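Local coordinates for protein soluble epoxide hydrolase (PDB 4INZ) that belongs to the alpha/beta hydrolase fold family, with a central mixed sheet flanked by helices, as expected of a soluble epoxide hydrolase, at residues 24-29 / 92-97; 112-117 / 218-223; 119-124 / 140-145; 248-253 / 274-279. The protein carries 1 engineered substitution. All coordinates share one frame; numbering follows the deposited sequence.

Overall arrangement
The four contacts run across an alpha/beta hydrolase fold, from one margin of its central sheet to the other. Interaction 1 ties the edge hairpin to helix 89-102, and interaction 4 pairs strand 248-253 with the outermost strand opposite; their centres are 28 Å apart. Interactions 2 and 3 both use helix 115-126, which follows D114, at a turn that fits the nucleophile elbow. Packing links the series: L92 CD2 meets Y219 CE2 at 3.5 Å (1 to 2), D114 O meets P140 CD at 3.7 Å (2 to 3), and W121 CZ2 meets I250 CD1 at 3.6 Å (3 to 4). Side chains lie about 3 Å (Y220) and about 4 Å (P140) from bound di(hydroxyethyl)ether, probably from the crystallisation liquor, though such molecules often mark pockets.

Interaction 1 of 4, residues 24-29 / 92-97; sequences NVNGVN and LVEDIR
A polar side-chain contact joins N26, in the turn of the first beta-hairpin, to D95 on helix 89-102, where the edge hairpin of the central sheet rests on a flanking helix. The hairpin connects strands 20-25 and 28-36 through a type I' turn from V25 to V28, closed by V25 N to V28 O and V28 N to V25 O, both 2.9 Å. N26 directs its amide at the helix: CG lies anti to the backbone N (chi1 -161°), and ND2 donates to D95 OD1 at 3.0 Å. This oxygen is approached from above the carboxylate plane, while the bond stays close to the amide plane; the amide and carboxylate planes are turned 78° against each other. Alongside, N26 ND2 packs against E94 CG at 3.5 Å, so the aliphatic part of the glutamate meets the amide. Its carboxylate turns elsewhere, taking a side-on, two-nitrogen grip from R97 NE and NH2 and a further bond from Q98. V25 CG2 adds looser packing, 4.2 Å from D95 O. The other carboxylate oxygen, D95 OD2, forms a salt bridge with R73. D95 is thus a buried acid bonded by, among others, R73 and the N26 amide, which would be expected to favour its ionised form.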
loop_
_atom_site.group_PDB
_atom_site.type_symbol
_atom_site.label_atom_id
_atom_site.label_comp_id
_atom_site.label_asym_id
_atom_site.label_seq_id
_atom_site.Cartn_x
_atom_site.Cartn_y
_atom_site.Cartn_z
ATOM N N ASN A 24 16.369 0.861 12.069
ATOM C CA ASN A 24 17.331 0.367 11.100
ATOM C C ASN A 24 17.023 -1.077 10.745
ATOM O O ASN A 24 17.067 -1.964 11.601
ATOM C CB ASN A 24 18.761 0.490 11.645
ATOM C CG ASN A 24 19.811 0.052 10.637
ATOM O OD1 ASN A 24 20.331 -1.060 10.710
ATOM N ND2 ASN A 24 20.128 0.931 9.690
ATOM N N VAL A 25 16.697 -1.308 9.480
ATOM C CA VAL A 25 16.379 -2.645 9.011
ATOM C C VAL A 25 16.960 -2.868 7.627
ATOM O O VAL A 25 16.964 -1.965 6.788
ATOM C CB VAL A 25 14.849 -2.886 8.936
ATOM C CG1 VAL A 25 14.195 -2.670 10.293
ATOM C CG2 VAL A 25 14.215 -1.995 7.881
ATOM N N ASN A 26 17.466 -4.074 7.398
ATOM C CA ASN A 26 17.787 -4.508 6.048
ATOM C C ASN A 26 18.671 -3.513 5.298
ATOM O O ASN A 26 18.507 -3.305 4.093
ATOM C CB ASN A 26 16.486 -4.749 5.278
ATOM C CG ASN A 26 16.685 -5.610 4.050
ATOM O OD1 ASN A 26 17.704 -6.294 3.912
ATOM N ND2 ASN A 26 15.709 -5.585 3.150
ATOM N N GLY A 27 19.597 -2.890 6.021
ATOM C CA GLY A 27 20.589 -2.021 5.412
ATOM C C GLY A 27 20.148 -0.587 5.175
ATOM O O GLY A 27 20.884 0.199 4.574
ATOM N N VAL A 28 18.953 -0.242 5.646
ATOM C CA VAL A 28 18.426 1.109 5.471
ATOM C C VAL A 28 17.788 1.629 6.755
ATOM O O VAL A 28 17.398 0.845 7.621
ATOM C CB VAL A 28 17.378 1.160 4.333
ATOM C CG1 VAL A 28 17.969 0.607 3.044
ATOM C CG2 VAL A 28 16.122 0.387 4.720
ATOM N N ASN A 29 17.696 2.952 6.877
ATOM C CA ASN A 29 16.971 3.574 7.976
ATOM C C ASN A 29 15.582 3.951 7.495
ATOM O O ASN A 29 15.443 4.782 6.591
ATOM C CB ASN A 29 17.685 4.841 8.462
ATOM C CG ASN A 29 18.993 4.549 9.168
ATOM O OD1 ASN A 29 19.127 3.549 9.875
ATOM N ND2 ASN A 29 19.970 5.431 8.984
ATOM N N LEU A 92 11.822 -5.459 -0.274
ATOM C CA LEU A 92 10.691 -4.820 0.386
ATOM C C LEU A 92 10.044 -5.741 1.418
ATOM O O LEU A 92 9.657 -5.300 2.497
ATOM C CB LEU A 92 9.657 -4.399 -0.660
ATOM C CG LEU A 92 10.190 -3.407 -1.699
ATOM C CD1 LEU A 92 9.261 -3.315 -2.893
ATOM C CD2 LEU A 92 10.411 -2.031 -1.077
ATOM N N VAL A 93 9.925 -7.021 1.077
ATOM C CA VAL A 93 9.349 -8.004 1.988
ATOM C C VAL A 93 10.216 -8.185 3.234
ATOM O O VAL A 93 9.701 -8.320 4.345
ATOM C CB VAL A 93 9.117 -9.371 1.287
ATOM C CG1 VAL A 93 8.873 -10.482 2.312
ATOM C CG2 VAL A 93 7.952 -9.282 0.306
ATOM N N GLU A 94 11.534 -8.175 3.050
ATOM C CA GLU A 94 12.454 -8.294 4.179
ATOM C C GLU A 94 12.394 -7.052 5.070
ATOM O O GLU A 94 12.524 -7.152 6.293
ATOM C CB GLU A 94 13.886 -8.560 3.703
ATOM C CG GLU A 94 14.918 -8.585 4.826
ATOM C CD GLU A 94 14.858 -9.846 5.687
ATOM O OE1 GLU A 94 13.992 -10.713 5.449
ATOM O OE2 GLU A 94 15.695 -9.968 6.609
ATOM N N ASP A 95 12.192 -5.884 4.464
ATOM C CA ASP A 95 11.989 -4.671 5.248
ATOM C C ASP A 95 10.883 -4.920 6.258
ATOM O O ASP A 95 11.033 -4.632 7.444
ATOM C CB ASP A 95 11.583 -3.482 4.367
ATOM C CG ASP A 95 12.758 -2.843 3.654
ATOM O OD1 ASP A 95 13.915 -3.244 3.913
ATOM O OD2 ASP A 95 12.518 -1.927 2.837
ATOM N N ILE A 96 9.764 -5.454 5.773
ATOM C CA ILE A 96 8.590 -5.622 6.613
ATOM C C ILE A 96 8.860 -6.637 7.711
ATOM O O ILE A 96 8.474 -6.435 8.859
ATOM C CB ILE A 96 7.349 -6.032 5.792
ATOM C CG1 ILE A 96 7.093 -5.012 4.678
ATOM C CG2 ILE A 96 6.124 -6.158 6.698
ATOM C CD1 ILE A 96 6.999 -3.562 5.158
ATOM N N ARG A 97 9.544 -7.721 7.364
ATOM C CA ARG A 97 9.874 -8.735 8.356
ATOM C C ARG A 97 10.704 -8.146 9.494
ATOM O O ARG A 97 10.422 -8.393 10.667
ATOM C CB ARG A 97 10.627 -9.899 7.714
ATOM C CG ARG A 97 10.619 -11.158 8.551
ATOM C CD ARG A 97 11.622 -12.179 8.022
ATOM N NE ARG A 97 12.995 -11.687 8.100
ATOM C CZ ARG A 97 13.730 -11.705 9.208
ATOM N NH1 ARG A 97 13.226 -12.192 10.335
ATOM N NH2 ARG A 97 14.969 -11.235 9.192
#

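Interaction 2 of 4, residues 112-117 / 218-223; sequences VHDWGA and SYYRNL
W115 is the bump of this contact, and the hollow it fills is walled by Y219, Y220 and L223. The indole springs from the first turn of helix 115-126, just after D114, whose positive phi (59°) and place between strand 108-112 and that helix fit the nucleophile elbow of alpha/beta hydrolases. Two T-shaped stacks with opposite roles seat the ring. Y220 offers a face: the five-membered ring comes edge-on, planes at 87°, with NE1 above the middle of the phenol and 3.3 Å from Y220 CZ. Y219 offers an edge to the face of the six-membered ring, while its CB presses over that same ring as a CH-pi contact, 3.5 Å from W115 CE2. At the far end of the indole L223 CD2 abuts CH2 at 3.7 Å. The tryptophan chi1, -108°, is well away from a staggered value, consistent with the pocket dictating where the indole points. Beside it a water lies 3.1 Å from D114 OD1 and doubtfully close, 2.5 Å, to Y220 OH; D114 OD2 takes the backbone N-H of F47 and, weakly, that of W115. Y219 OH is hydrogen-bonded to R73 O, away from the indole. Between 112-117 and 218-223 themselves, aromatic and apolar surfaces meet directly, so shape and ring contacts do most of the work.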
loop_
_atom_site.group_PDB
_atom_site.type_symbol
_atom_site.label_atom_id
_atom_site.label_comp_id
_atom_site.label_asym_id
_atom_site.label_seq_id
_atom_site.Cartn_x
_atom_site.Cartn_y
_atom_site.Cartn_z
ATOM N N VAL A 112 -2.936 -2.522 4.759
ATOM C CA VAL A 112 -2.157 -2.249 3.547
ATOM C C VAL A 112 -2.964 -1.605 2.428
ATOM O O VAL A 112 -4.177 -1.785 2.352
ATOM C CB VAL A 112 -1.498 -3.545 3.015
ATOM C CG1 VAL A 112 -0.612 -4.174 4.094
ATOM C CG2 VAL A 112 -2.559 -4.538 2.559
ATOM N N HIS A 113 -2.274 -0.877 1.550
ATOM C CA HIS A 113 -2.915 -0.109 0.480
ATOM C C HIS A 113 -1.945 0.040 -0.699
ATOM O O HIS A 113 -0.762 0.312 -0.496
ATOM C CB HIS A 113 -3.300 1.272 1.033
ATOM C CG HIS A 113 -3.842 2.230 0.020
ATOM N ND1 HIS A 113 -4.962 1.967 -0.748
ATOM C CD2 HIS A 113 -3.450 3.486 -0.306
ATOM C CE1 HIS A 113 -5.217 3.009 -1.519
ATOM N NE2 HIS A 113 -4.312 3.942 -1.274
ATOM N N ASP A 114 -2.443 -0.174 -1.916
ATOM C CA ASP A 114 -1.701 0.138 -3.148
ATOM C C ASP A 114 -0.375 -0.646 -3.193
ATOM O O ASP A 114 -0.393 -1.870 -3.044
ATOM C CB ASP A 114 -1.512 1.662 -3.274
ATOM C CG ASP A 114 -1.005 2.094 -4.643
ATOM O OD1 ASP A 114 -1.835 2.255 -5.574
ATOM O OD2 ASP A 114 0.217 2.290 -4.786
ATOM N N TRP A 115 0.766 0.024 -3.375
ATOM C CA TRP A 115 2.047 -0.693 -3.335
ATOM C C TRP A 115 2.217 -1.423 -2.003
ATOM O O TRP A 115 2.784 -2.515 -1.950
ATOM C CB TRP A 115 3.251 0.237 -3.591
ATOM C CG TRP A 115 3.872 0.022 -4.943
ATOM C CD1 TRP A 115 3.787 0.848 -6.029
ATOM C CD2 TRP A 115 4.647 -1.108 -5.361
ATOM N NE1 TRP A 115 4.468 0.305 -7.094
ATOM C CE2 TRP A 115 5.002 -0.897 -6.711
ATOM C CE3 TRP A 115 5.078 -2.277 -4.723
ATOM C CZ2 TRP A 115 5.763 -1.816 -7.437
ATOM C CZ3 TRP A 115 5.842 -3.187 -5.446
ATOM C CH2 TRP A 115 6.173 -2.951 -6.787
ATOM N N GLY A 116 1.729 -0.812 -0.928
ATOM C CA GLY A 116 1.765 -1.440 0.381
ATOM C C GLY A 116 1.009 -2.757 0.403
ATOM O O GLY A 116 1.374 -3.677 1.133
ATOM N N ALA A 117 -0.052 -2.837 -0.396
ATOM C CA ALA A 117 -0.834 -4.066 -0.531
ATOM C C ALA A 117 -0.113 -5.108 -1.393
ATOM O O ALA A 117 -0.109 -6.291 -1.067
ATOM C CB ALA A 117 -2.230 -3.763 -1.082
ATOM N N SER A 218 11.051 3.651 -9.028
ATOM C CA SER A 218 11.891 2.454 -9.102
ATOM C C SER A 218 11.123 1.176 -8.756
ATOM O O SER A 218 11.380 0.118 -9.332
ATOM C CB SER A 218 13.136 2.596 -8.219
ATOM O OG SER A 218 14.012 3.582 -8.731
ATOM N N TYR A 219 10.185 1.277 -7.819
ATOM C CA TYR A 219 9.305 0.157 -7.501
ATOM C C TYR A 219 8.670 -0.395 -8.770
ATOM O O TYR A 219 8.664 -1.608 -8.998
ATOM C CB TYR A 219 8.178 0.615 -6.581
ATOM C CG TYR A 219 8.532 0.827 -5.132
ATOM C CD1 TYR A 219 9.334 1.888 -4.732
ATOM C CD2 TYR A 219 8.018 -0.014 -4.152
ATOM C CE1 TYR A 219 9.626 2.090 -3.401
ATOM C CE2 TYR A 219 8.306 0.177 -2.819
ATOM C CZ TYR A 219 9.109 1.226 -2.447
ATOM O OH TYR A 219 9.390 1.411 -1.119
ATOM N N TYR A 220 8.112 0.503 -9.578
ATOM C CA TYR A 220 7.382 0.114 -10.786
ATOM C C TYR A 220 8.300 -0.479 -11.847
ATOM O O TYR A 220 7.877 -1.302 -12.670
ATOM C CB TYR A 220 6.639 1.315 -11.386
ATOM C CG TYR A 220 5.477 1.813 -10.559
ATOM C CD1 TYR A 220 4.185 1.367 -10.804
ATOM C CD2 TYR A 220 5.670 2.738 -9.537
ATOM C CE1 TYR A 220 3.116 1.819 -10.049
ATOM C CE2 TYR A 220 4.609 3.198 -8.778
ATOM C CZ TYR A 220 3.331 2.735 -9.037
ATOM O OH TYR A 220 2.270 3.186 -8.281
ATOM N N ARG A 221 9.555 -0.055 -11.831
ATOM C CA ARG A 221 10.491 -0.437 -12.884
ATOM C C ARG A 221 11.055 -1.840 -12.698
ATOM O O ARG A 221 11.859 -2.305 -13.508
ATOM C CB ARG A 221 11.593 0.621 -13.016
ATOM C CG ARG A 221 11.028 1.912 -13.574
ATOM C CD ARG A 221 11.928 3.121 -13.407
ATOM N NE ARG A 221 11.306 4.273 -14.050
ATOM C CZ ARG A 221 11.835 5.490 -14.105
ATOM N NH1 ARG A 221 13.012 5.737 -13.544
ATOM N NH2 ARG A 221 11.177 6.463 -14.723
ATOM N N ASN A 222 10.621 -2.505 -11.632
ATOM C CA ASN A 222 10.944 -3.908 -11.401
ATOM C C ASN A 222 9.768 -4.831 -11.685
ATOM O O ASN A 222 9.913 -6.051 -11.647
ATOM C CB ASN A 222 11.419 -4.127 -9.964
ATOM C CG ASN A 222 12.785 -3.529 -9.709
ATOM O OD1 ASN A 222 13.657 -3.563 -10.575
ATOM N ND2 ASN A 222 12.981 -2.980 -8.518
ATOM N N LEU A 223 8.602 -4.251 -11.962
ATOM C CA LEU A 223 7.407 -5.057 -12.214
ATOM C C LEU A 223 7.571 -5.953 -13.437
ATOM O O LEU A 223 8.106 -5.535 -14.465
ATOM C CB LEU A 223 6.174 -4.168 -12.374
ATOM C CG LEU A 223 5.725 -3.428 -11.112
ATOM C CD1 LEU A 223 4.631 -2.424 -11.437
ATOM C CD2 LEU A 223 5.248 -4.428 -10.068
HETATM O O HOH W 1 -0.013 2.130 -8.089
#

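Interaction 3 of 4, residues 119-124 / 140-145; sequences IGWTFA and PHPYTF
H141 drives its edge into the face of W121 in a T-shaped stack, and the same histidine is the N-cap of helix 142-151, which leads away from the alpha/beta hydrolase core just after strand 131-137. The imidazole stands at 81° to the indole, with CD2 as the leading atom, 3.6 Å from W121 CZ3. Lower down the same residue, H141 CA sits over the five-membered ring as a CH-pi contact, so backbone and side chain together cover one indole face. P142 comes across the base of the tryptophan instead: its CD lies 3.4 Å from W121 CB. P140 contributes its carbonyl, with O 3.2 Å from W121 CD1. L134, A136, V248 and I250 of the sheet also touch W121, and the indole therefore fills the junction between helix 115-126, two strands and the start of helix 142-151. Because CG of H141 is anti to the backbone N (chi1 176°), the imidazole can serve both partners, reaching the indole with CD2 and the first helical turn with ND1. Its NE2 is hydrogen-bonded to Y125 OH. T144 N donates to H141 ND1 at 3.3 Å, nearly straight at 173° and in the imidazole plane.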
loop_
_atom_site.group_PDB
_atom_site.type_symbol
_atom_site.label_atom_id
_atom_site.label_comp_id
_atom_site.label_asym_id
_atom_site.label_seq_id
_atom_site.Cartn_x
_atom_site.Cartn_y
_atom_site.Cartn_z
ATOM N N ILE A 119 3.034 -5.425 -1.566
ATOM C CA ILE A 119 4.061 -5.920 -0.658
ATOM C C ILE A 119 3.443 -6.762 0.456
ATOM O O ILE A 119 3.907 -7.867 0.749
ATOM C CB ILE A 119 4.865 -4.755 -0.045
ATOM C CG1 ILE A 119 5.577 -3.961 -1.149
ATOM C CG2 ILE A 119 5.869 -5.280 0.992
ATOM C CD1 ILE A 119 6.031 -2.563 -0.720
ATOM N N GLY A 120 2.385 -6.235 1.061
ATOM C CA GLY A 120 1.760 -6.860 2.212
ATOM C C GLY A 120 1.104 -8.200 1.934
ATOM O O GLY A 120 1.220 -9.114 2.749
ATOM N N TRP A 121 0.401 -8.321 0.807
ATOM C CA TRP A 121 -0.168 -9.609 0.417
ATOM C C TRP A 121 0.966 -10.614 0.277
ATOM O O TRP A 121 0.898 -11.734 0.795
ATOM C CB TRP A 121 -0.907 -9.515 -0.924
ATOM C CG TRP A 121 -2.348 -8.999 -0.881
ATOM C CD1 TRP A 121 -2.803 -7.807 -1.371
ATOM C CD2 TRP A 121 -3.504 -9.689 -0.375
ATOM N NE1 TRP A 121 -4.163 -7.699 -1.177
ATOM C CE2 TRP A 121 -4.617 -8.842 -0.569
ATOM C CE3 TRP A 121 -3.703 -10.932 0.237
ATOM C CZ2 TRP A 121 -5.909 -9.201 -0.182
ATOM C CZ3 TRP A 121 -4.988 -11.288 0.623
ATOM C CH2 TRP A 121 -6.074 -10.427 0.408
ATOM N N THR A 122 2.015 -10.204 -0.431
ATOM C CA THR A 122 3.163 -11.075 -0.659
ATOM C C THR A 122 3.793 -11.500 0.671
ATOM O O THR A 122 4.118 -12.673 0.872
ATOM C CB THR A 122 4.209 -10.395 -1.562
ATOM O OG1 THR A 122 3.600 -10.048 -2.813
ATOM C CG2 THR A 122 5.389 -11.321 -1.819
ATOM N N PHE A 123 3.943 -10.544 1.581
ATOM C CA PHE A 123 4.494 -10.829 2.899
ATOM C C PHE A 123 3.617 -11.809 3.681
ATOM O O PHE A 123 4.126 -12.727 4.327
ATOM C CB PHE A 123 4.675 -9.539 3.706
ATOM C CG PHE A 123 5.189 -9.774 5.094
ATOM C CD1 PHE A 123 6.547 -9.973 5.317
ATOM C CD2 PHE A 123 4.318 -9.838 6.171
ATOM C CE1 PHE A 123 7.027 -10.209 6.595
ATOM C CE2 PHE A 123 4.791 -10.066 7.450
ATOM C CZ PHE A 123 6.150 -10.258 7.663
ATOM N N ALA A 124 2.301 -11.603 3.640
ATOM C CA ALA A 124 1.375 -12.482 4.356
ATOM C C ALA A 124 1.430 -13.910 3.816
ATOM O O ALA A 124 1.351 -14.876 4.578
ATOM C CB ALA A 124 -0.055 -11.937 4.284
ATOM N N PRO A 140 -3.400 -4.613 -5.461
ATOM C CA PRO A 140 -3.462 -5.910 -6.144
ATOM C C PRO A 140 -3.330 -7.128 -5.223
ATOM O O PRO A 140 -2.358 -7.240 -4.472
ATOM C CB PRO A 140 -2.273 -5.842 -7.102
ATOM C CG PRO A 140 -1.257 -5.003 -6.344
ATOM C CD PRO A 140 -2.078 -3.976 -5.578
ATOM N N HIS A 141 -4.306 -8.033 -5.290
ATOM C CA HIS A 141 -4.125 -9.368 -4.736
ATOM C C HIS A 141 -3.200 -10.116 -5.691
ATOM O O HIS A 141 -3.363 -10.021 -6.902
ATOM C CB HIS A 141 -5.465 -10.106 -4.620
ATOM C CG HIS A 141 -5.331 -11.517 -4.138
ATOM N ND1 HIS A 141 -5.256 -12.595 -4.995
ATOM C CD2 HIS A 141 -5.243 -12.026 -2.886
ATOM C CE1 HIS A 141 -5.132 -13.707 -4.291
ATOM N NE2 HIS A 141 -5.117 -13.389 -3.008
ATOM N N PRO A 142 -2.211 -10.845 -5.156
ATOM C CA PRO A 142 -1.196 -11.460 -6.023
ATOM C C PRO A 142 -1.761 -12.261 -7.195
ATOM O O PRO A 142 -1.191 -12.224 -8.287
ATOM C CB PRO A 142 -0.437 -12.373 -5.062
ATOM C CG PRO A 142 -0.524 -11.650 -3.753
ATOM C CD PRO A 142 -1.916 -11.057 -3.730
ATOM N N TYR A 143 -2.862 -12.970 -6.983
ATOM C CA TYR A 143 -3.364 -13.872 -8.021
ATOM C C TYR A 143 -4.461 -13.257 -8.881
ATOM O O TYR A 143 -4.403 -13.338 -10.109
ATOM C CB TYR A 143 -3.827 -15.205 -7.421
ATOM C CG TYR A 143 -2.688 -16.062 -6.913
ATOM C CD1 TYR A 143 -2.244 -15.954 -5.601
ATOM C CD2 TYR A 143 -2.043 -16.967 -7.754
ATOM C CE1 TYR A 143 -1.198 -16.726 -5.133
ATOM C CE2 TYR A 143 -0.998 -17.747 -7.296
ATOM C CZ TYR A 143 -0.578 -17.623 -5.986
ATOM O OH TYR A 143 0.461 -18.399 -5.525
ATOM N N THR A 144 -5.461 -12.644 -8.253
ATOM C CA THR A 144 -6.543 -12.065 -9.034
ATOM C C THR A 144 -6.059 -10.915 -9.911
ATOM O O THR A 144 -6.607 -10.684 -10.986
ATOM C CB THR A 144 -7.750 -11.617 -8.167
ATOM O OG1 THR A 144 -7.365 -10.539 -7.301
ATOM C CG2 THR A 144 -8.292 -12.789 -7.344
ATOM N N PHE A 145 -5.028 -10.195 -9.467
ATOM C CA PHE A 145 -4.539 -9.074 -10.264
ATOM C C PHE A 145 -3.971 -9.527 -11.602
ATOM O O PHE A 145 -4.218 -8.904 -12.636
ATOM C CB PHE A 145 -3.491 -8.247 -9.520
ATOM C CG PHE A 145 -3.042 -7.038 -10.284
ATOM C CD1 PHE A 145 -3.946 -6.032 -10.602
ATOM C CD2 PHE A 145 -1.724 -6.900 -10.691
ATOM C CE1 PHE A 145 -3.542 -4.912 -11.304
ATOM C CE2 PHE A 145 -1.317 -5.780 -11.395
ATOM C CZ PHE A 145 -2.229 -4.790 -11.705
#

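Interaction 4 of 4, residues 248-253 / 274-279; sequences VQIIWG and ISVHRL
Strands 248-253 and 274-279 form the last parallel pair of the alpha/beta hydrolase sheet; the axes of the two segments approach to 4.7 Å and lie 14° from alignment. Five backbone hydrogen bonds make the ladder, from S275 N to V248 O at one end to L279 N to W252 O at the other, with I250 N to S275 O at 2.8 Å among them. CA-H...O contacts supplement it, such as I274 CA to V248 O at 3.3 Å. Within strand 248-253, the bent chain of Q249 (chi2 79°) brings NE2 to I250 O at 3.0 Å; that carbonyl thus accepts from both Q249 NE2 and H277 N, on opposite faces of its plane. A water spans V248 O and S275 OG, and the serine hydroxyl also bonds K304. Apolar contacts are formed on both faces. I274 CD1 leans on I250 CG1 at 3.6 Å on the face carrying V248 and W252, while L279 CD1 meets I251 CG2 at the same separation on the face carrying Q249 and H277. The face of V248 and I250 is turned to helix 115-126; helix 291-303 covers the other at Q249, H277 and L279. Strand 131-137 continues the sheet beyond 248-253, and 274-279 is its outermost strand.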
loop_
_atom_site.group_PDB
_atom_site.type_symbol
_atom_site.label_atom_id
_atom_site.label_comp_id
_atom_site.label_asym_id
_atom_site.label_seq_id
_atom_site.Cartn_x
_atom_site.Cartn_y
_atom_site.Cartn_z
ATOM N N VAL A 248 -8.892 -12.278 6.765
ATOM C CA VAL A 248 -8.620 -11.107 5.941
ATOM C C VAL A 248 -9.876 -10.262 5.760
ATOM O O VAL A 248 -10.977 -10.793 5.579
ATOM C CB VAL A 248 -8.092 -11.499 4.547
ATOM C CG1 VAL A 248 -7.855 -10.257 3.696
ATOM C CG2 VAL A 248 -6.806 -12.306 4.671
ATOM N N GLN A 249 -9.696 -8.946 5.820
ATOM C CA GLN A 249 -10.758 -7.996 5.520
ATOM C C GLN A 249 -10.317 -7.113 4.365
ATOM O O GLN A 249 -9.239 -6.520 4.423
ATOM C CB GLN A 249 -11.041 -7.096 6.724
ATOM C CG GLN A 249 -12.017 -5.958 6.401
ATOM C CD GLN A 249 -13.464 -6.422 6.373
ATOM O OE1 GLN A 249 -13.931 -7.087 7.300
ATOM N NE2 GLN A 249 -14.178 -6.075 5.309
ATOM N N ILE A 250 -11.153 -7.024 3.328
ATOM C CA ILE A 250 -10.940 -6.083 2.238
ATOM C C ILE A 250 -11.855 -4.883 2.444
ATOM O O ILE A 250 -13.034 -5.049 2.768
ATOM C CB ILE A 250 -11.314 -6.680 0.874
ATOM C CG1 ILE A 250 -10.589 -8.003 0.623
ATOM C CG2 ILE A 250 -11.077 -5.662 -0.236
ATOM C CD1 ILE A 250 -9.136 -7.966 0.900
ATOM N N ILE A 251 -11.311 -3.680 2.265
ATOM C CA ILE A 251 -12.099 -2.445 2.315
ATOM C C ILE A 251 -11.799 -1.675 1.038
ATOM O O ILE A 251 -10.687 -1.191 0.847
ATOM C CB ILE A 251 -11.752 -1.600 3.553
ATOM C CG1 ILE A 251 -11.945 -2.448 4.818
ATOM C CG2 ILE A 251 -12.620 -0.342 3.601
ATOM C CD1 ILE A 251 -11.559 -1.752 6.120
ATOM N N TRP A 252 -12.792 -1.575 0.157
ATOM C CA TRP A 252 -12.525 -1.290 -1.248
ATOM C C TRP A 252 -13.373 -0.151 -1.771
ATOM O O TRP A 252 -14.599 -0.207 -1.695
ATOM C CB TRP A 252 -12.844 -2.543 -2.068
ATOM C CG TRP A 252 -12.388 -2.470 -3.494
ATOM C CD1 TRP A 252 -13.060 -1.918 -4.545
ATOM C CD2 TRP A 252 -11.159 -2.978 -4.024
ATOM N NE1 TRP A 252 -12.322 -2.051 -5.702
ATOM C CE2 TRP A 252 -11.154 -2.701 -5.408
ATOM C CE3 TRP A 252 -10.069 -3.647 -3.468
ATOM C CZ2 TRP A 252 -10.094 -3.069 -6.238
ATOM C CZ3 TRP A 252 -9.020 -4.016 -4.298
ATOM C CH2 TRP A 252 -9.039 -3.720 -5.663
ATOM N N GLY A 253 -12.724 0.875 -2.320
ATOM C CA GLY A 253 -13.447 1.989 -2.906
ATOM C C GLY A 253 -13.848 1.650 -4.327
ATOM O O GLY A 253 -12.985 1.433 -5.179
ATOM N N ILE A 274 -12.279 -14.681 4.264
ATOM C CA ILE A 274 -12.219 -13.281 3.874
ATOM C C ILE A 274 -13.577 -12.599 3.995
ATOM O O ILE A 274 -14.630 -13.230 3.808
ATOM C CB ILE A 274 -11.703 -13.133 2.428
ATOM C CG1 ILE A 274 -11.218 -11.702 2.167
ATOM C CG2 ILE A 274 -12.773 -13.569 1.431
ATOM C CD1 ILE A 274 -10.368 -11.573 0.923
ATOM N N SER A 275 -13.542 -11.311 4.328
ATOM C CA SER A 275 -14.732 -10.471 4.311
ATOM C C SER A 275 -14.440 -9.284 3.418
ATOM O O SER A 275 -13.314 -8.783 3.401
ATOM C CB SER A 275 -15.090 -9.981 5.714
ATOM O OG SER A 275 -15.261 -11.073 6.594
ATOM N N VAL A 276 -15.443 -8.838 2.676
ATOM C CA VAL A 276 -15.267 -7.730 1.743
ATOM C C VAL A 276 -16.301 -6.647 2.012
ATOM O O VAL A 276 -17.493 -6.934 2.114
ATOM C CB VAL A 276 -15.435 -8.190 0.284
ATOM C CG1 VAL A 276 -15.267 -7.011 -0.659
ATOM C CG2 VAL A 276 -14.437 -9.297 -0.059
ATOM N N HIS A 277 -15.833 -5.405 2.133
ATOM C CA HIS A 277 -16.718 -4.248 2.273
ATOM C C HIS A 277 -16.408 -3.286 1.146
ATOM O O HIS A 277 -15.266 -2.850 1.001
ATOM C CB HIS A 277 -16.479 -3.534 3.602
ATOM C CG HIS A 277 -17.485 -2.472 3.901
ATOM N ND1 HIS A 277 -17.347 -1.164 3.477
ATOM C CD2 HIS A 277 -18.653 -2.524 4.580
ATOM C CE1 HIS A 277 -18.383 -0.457 3.893
ATOM N NE2 HIS A 277 -19.193 -1.262 4.560
ATOM N N ARG A 278 -17.419 -2.950 0.350
ATOM C CA ARG A 278 -17.223 -2.062 -0.790
ATOM C C ARG A 278 -17.895 -0.717 -0.551
ATOM O O ARG A 278 -19.072 -0.665 -0.216
ATOM C CB ARG A 278 -17.812 -2.693 -2.050
ATOM C CG ARG A 278 -17.138 -3.973 -2.495
ATOM C CD ARG A 278 -17.929 -4.561 -3.656
ATOM N NE ARG A 278 -17.131 -5.425 -4.510
ATOM C CZ ARG A 278 -17.070 -5.308 -5.834
ATOM N NH1 ARG A 278 -16.312 -6.135 -6.542
ATOM N NH2 ARG A 278 -17.772 -4.359 -6.450
ATOM N N LEU A 279 -17.147 0.367 -0.732
ATOM C CA LEU A 279 -17.699 1.704 -0.562
ATOM C C LEU A 279 -18.092 2.276 -1.913
ATOM O O LEU A 279 -17.246 2.449 -2.786
ATOM C CB LEU A 279 -16.679 2.631 0.105
ATOM C CG LEU A 279 -16.228 2.256 1.514
ATOM C CD1 LEU A 279 -15.105 1.235 1.484
ATOM C CD2 LEU A 279 -15.778 3.505 2.248
HETATM O O HOH W 2 -12.885 -12.147 7.375
#